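Local coordinates for protein 4-hydroxybenzoyl-CoA thioesterase (Bacillus halodurans, PDB 5WH9) that adopts the hotdog fold of the 4-hydroxybenzoyl-CoA thioesterase family and probably hydrolyses gentisyl-coenzyme A, at residues B[78-83]-B[88-93]. Sequence-based numbering, arbitrary orientation.
Sequences TSIREL and FILEHH
One face of the Arg81 guanidinium lies over Ile89, whose CG2 sits 3.9 Å above the centre of the plane, while Glu91 CG comes in at its edge. Arg81 NH1 then makes a salt bridge of 2.9 Å to Glu91 OE1, the guanidinium and carboxylate planes turned 60° apart. Glu91 reaches that far because CG stands anti to the backbone N (chi1 -161°) and the chain stays extended beyond it. At the Phe88 ring, Ile80 CD1 approaches Phe88 CD2 obliquely, while Leu90 CD2 of the same strand as Phe88 lies at the ring's edge. Residues 78-83 and 88-93 belong to an antiparallel hairpin in the curved sheet of the hotdog fold. Ser79 and Glu91 form a hydrogen-bonded pair of it, Ser79 N to Glu91 O at 3.0 Å and Glu91 N to Ser79 O at 2.8 Å. Beyond the strand end, Arg81 N still meets Ile89 O almost head-on, with an N-H...O angle of 175°. Ile89 CD1 also packs against Glu82 CB at 3.7 Å. Cutting Ile89 back to alanine would probably bare that guanidinium face and open a gap beside Glu82. On the face opposite Ser79 and Glu91, Thr78 and Leu90 touch helix 25-40, and Ile80 touches Phe131.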
ATOM      1  N   THR B  78      11.345 -20.212  -0.448  1.00 21.08           N
ATOM      2  CA  THR B  78      10.141 -20.721  -1.076  1.00 19.10           C
ATOM      3  C   THR B  78      10.376 -22.119  -1.595  1.00 22.80           C
ATOM      4  O   THR B  78      11.339 -22.376  -2.302  1.00 23.73           O
ATOM      5  CB  THR B  78       9.679 -19.815  -2.216  1.00 20.03           C
ATOM      6  OG1 THR B  78       9.455 -18.497  -1.707  1.00 19.95           O
ATOM      7  CG2 THR B  78       8.386 -20.326  -2.819  1.00 18.05           C
ATOM      8  N   SER B  79       9.505 -23.037  -1.207  1.00 25.57           N
ATOM      9  CA  SER B  79       9.537 -24.372  -1.764  1.00 27.60           C
ATOM     10  C   SER B  79       8.145 -24.668  -2.311  1.00 31.38           C
ATOM     11  O   SER B  79       7.184 -23.988  -1.952  1.00 32.92           O
ATOM     12  CB  SER B  79       9.954 -25.379  -0.700  1.00 26.63           C
ATOM     13  OG  SER B  79       9.304 -25.127   0.529  1.00 27.23           O
ATOM     14  N   ILE B  80       8.035 -25.646  -3.204  1.00 30.85           N
ATOM     15  CA  ILE B  80       6.732 -26.019  -3.748  1.00 31.08           C
ATOM     16  C   ILE B  80       6.303 -27.365  -3.154  1.00 35.71           C
ATOM     17  O   ILE B  80       7.097 -28.294  -3.084  1.00 39.72           O
ATOM     18  CB  ILE B  80       6.743 -26.061  -5.276  1.00 33.01           C
ATOM     19  CG1 ILE B  80       5.326 -26.278  -5.806  1.00 35.53           C
ATOM     20  CG2 ILE B  80       7.665 -27.150  -5.777  1.00 35.40           C
ATOM     21  CD1 ILE B  80       5.233 -26.152  -7.299  1.00 39.07           C
ATOM     22  N   ARG B  81       5.108 -27.403  -2.651  1.00 47.55           N
ATOM     23  CA  ARG B  81       4.681 -28.527  -1.899  1.00 55.09           C
ATOM     24  C   ARG B  81       3.384 -29.261  -2.140  1.00 52.50           C
ATOM     25  O   ARG B  81       3.141 -30.120  -1.360  1.00 62.03           O
ATOM     26  CB  ARG B  81       4.788 -28.186  -0.437  1.00 52.09           C
ATOM     27  CG  ARG B  81       3.567 -27.576   0.149  1.00 48.76           C
ATOM     28  CD  ARG B  81       3.381 -28.132   1.524  1.00 55.75           C
ATOM     29  NE  ARG B  81       2.191 -27.593   2.073  1.00 58.89           N
ATOM     30  CZ  ARG B  81       2.159 -26.499   2.779  1.00 57.73           C
ATOM     31  NH1 ARG B  81       3.256 -25.814   3.040  1.00 54.67           N
ATOM     32  NH2 ARG B  81       1.005 -26.093   3.195  1.00 59.37           N
ATOM     33  N   GLU B  82       2.526 -28.901  -3.076  1.00 35.44           N
ATOM     34  CA  GLU B  82       1.342 -29.751  -3.327  1.00 41.12           C
ATOM     35  C   GLU B  82       0.919 -29.787  -4.780  1.00 37.33           C
ATOM     36  O   GLU B  82      -0.195 -29.472  -5.086  1.00 39.82           O
ATOM     37  CB  GLU B  82       0.163 -29.335  -2.410  1.00 43.77           C
ATOM     38  CG  GLU B  82      -1.049 -30.256  -2.408  1.00 44.72           C
ATOM     39  CD  GLU B  82      -1.637 -30.463  -1.028  1.00 57.58           C
ATOM     40  OE1 GLU B  82      -0.958 -30.117  -0.058  1.00 60.68           O
ATOM     41  OE2 GLU B  82      -2.758 -30.984  -0.900  1.00 57.94           O
ATOM     42  N   LEU B  83       1.811 -30.182  -5.654  1.00 23.73           N
ATOM     43  CA  LEU B  83       1.573 -29.971  -7.056  1.00 24.85           C
ATOM     44  C   LEU B  83       0.505 -30.894  -7.594  1.00 22.92           C
ATOM     45  O   LEU B  83       0.556 -32.058  -7.457  1.00 24.42           O
ATOM     46  CB  LEU B  83       2.870 -30.040  -7.823  1.00 26.63           C
ATOM     47  CG  LEU B  83       2.860 -30.077  -9.346  1.00 28.68           C
ATOM     48  CD1 LEU B  83       2.578 -28.750  -9.992  1.00 14.93           C
ATOM     49  CD2 LEU B  83       4.141 -30.673  -9.864  1.00 20.96           C
ATOM     50  N   PHE B  88      -1.110 -25.604  -7.278  1.00 22.01           N
ATOM     51  CA  PHE B  88       0.103 -25.888  -6.532  1.00 18.72           C
ATOM     52  C   PHE B  88       0.129 -25.017  -5.275  1.00 16.74           C
ATOM     53  O   PHE B  88      -0.542 -23.982  -5.214  1.00 16.32           O
ATOM     54  CB  PHE B  88       1.356 -25.657  -7.395  1.00 20.64           C
ATOM     55  CG  PHE B  88       1.560 -24.226  -7.810  1.00 17.09           C
ATOM     56  CD1 PHE B  88       0.851 -23.686  -8.870  1.00 20.75           C
ATOM     57  CD2 PHE B  88       2.468 -23.424  -7.152  1.00 19.50           C
ATOM     58  CE1 PHE B  88       1.034 -22.356  -9.250  1.00 16.75           C
ATOM     59  CE2 PHE B  88       2.658 -22.097  -7.528  1.00 11.50           C
ATOM     60  CZ  PHE B  88       1.942 -21.571  -8.574  1.00 12.37           C
ATOM     61  N   ILE B  89       0.883 -25.452  -4.269  1.00 13.15           N
ATOM     62  CA  ILE B  89       1.076 -24.686  -3.040  1.00 17.01           C
ATOM     63  C   ILE B  89       2.547 -24.310  -2.852  1.00 13.22           C
ATOM     64  O   ILE B  89       3.423 -25.157  -2.949  1.00 19.83           O
ATOM     65  CB  ILE B  89       0.623 -25.462  -1.791  1.00 15.96           C
ATOM     66  CG1 ILE B  89      -0.880 -25.705  -1.808  1.00 17.64           C
ATOM     67  CG2 ILE B  89       0.980 -24.705  -0.520  1.00 14.55           C
ATOM     68  CD1 ILE B  89      -1.350 -26.468  -0.572  1.00 18.54           C
ATOM     69  N   LEU B  90       2.803 -23.036  -2.586  1.00 14.11           N
ATOM     70  CA  LEU B  90       4.135 -22.561  -2.248  1.00 14.77           C
ATOM     71  C   LEU B  90       4.241 -22.388  -0.745  1.00 12.93           C
ATOM     72  O   LEU B  90       3.401 -21.727  -0.134  1.00  9.32           O
ATOM     73  CB  LEU B  90       4.408 -21.212  -2.914  1.00 11.62           C
ATOM     74  CG  LEU B  90       4.451 -21.200  -4.440  1.00 18.97           C
ATOM     75  CD1 LEU B  90       4.650 -19.766  -4.965  1.00 20.29           C
ATOM     76  CD2 LEU B  90       5.551 -22.125  -4.961  1.00 17.66           C
ATOM     77  N   GLU B  91       5.264 -22.978  -0.152  1.00 17.08           N
ATOM     78  CA  GLU B  91       5.595 -22.679   1.227  1.00 18.78           C
ATOM     79  C   GLU B  91       6.634 -21.537   1.293  1.00 19.70           C
ATOM     80  O   GLU B  91       7.623 -21.527   0.545  1.00 22.05           O
ATOM     81  CB  GLU B  91       6.113 -23.930   1.925  1.00 25.14           C
ATOM     82  CG  GLU B  91       6.061 -23.843   3.455  1.00 32.30           C
ATOM     83  CD  GLU B  91       6.552 -25.120   4.134  1.00 48.39           C
ATOM     84  OE1 GLU B  91       5.703 -25.951   4.537  1.00 57.04           O
ATOM     85  OE2 GLU B  91       7.788 -25.295   4.266  1.00 42.46           O
ATOM     86  N   HIS B  92       6.394 -20.567   2.170  1.00 14.22           N
ATOM     87  CA  HIS B  92       7.294 -19.431   2.333  1.00 15.48           C
ATOM     88  C   HIS B  92       7.694 -19.317   3.778  1.00 19.62           C
ATOM     89  O   HIS B  92       6.830 -19.288   4.657  1.00 20.98           O
ATOM     90  CB  HIS B  92       6.622 -18.112   1.935  1.00 13.27           C
ATOM     91  CG  HIS B  92       6.293 -18.013   0.481  1.00  9.79           C
ATOM     92  ND1 HIS B  92       5.001 -17.932   0.016  1.00 11.95           N
ATOM     93  CD2 HIS B  92       7.087 -17.999  -0.613  1.00 12.67           C
ATOM     94  CE1 HIS B  92       5.011 -17.849  -1.301  1.00 13.90           C
ATOM     95  NE2 HIS B  92       6.266 -17.882  -1.709  1.00 14.78           N
ATOM     96  N   HIS B  93       8.997 -19.213   4.018  1.00 21.68           N
ATOM     97  CA  HIS B  93       9.522 -19.047   5.356  1.00 21.95           C
ATOM     98  C   HIS B  93      10.337 -17.766   5.440  1.00 19.66           C
ATOM     99  O   HIS B  93      11.331 -17.606   4.726  1.00 19.37           O
ATOM    100  CB  HIS B  93      10.415 -20.229   5.716  1.00 23.62           C
ATOM    101  CG  HIS B  93       9.685 -21.527   5.840  1.00 28.01           C
ATOM    102  ND1 HIS B  93       8.815 -21.795   6.873  1.00 34.46           N
ATOM    103  CD2 HIS B  93       9.721 -22.648   5.081  1.00 33.42           C
ATOM    104  CE1 HIS B  93       8.336 -23.019   6.739  1.00 34.99           C
ATOM    105  NE2 HIS B  93       8.873 -23.558   5.661  1.00 36.81           N
TER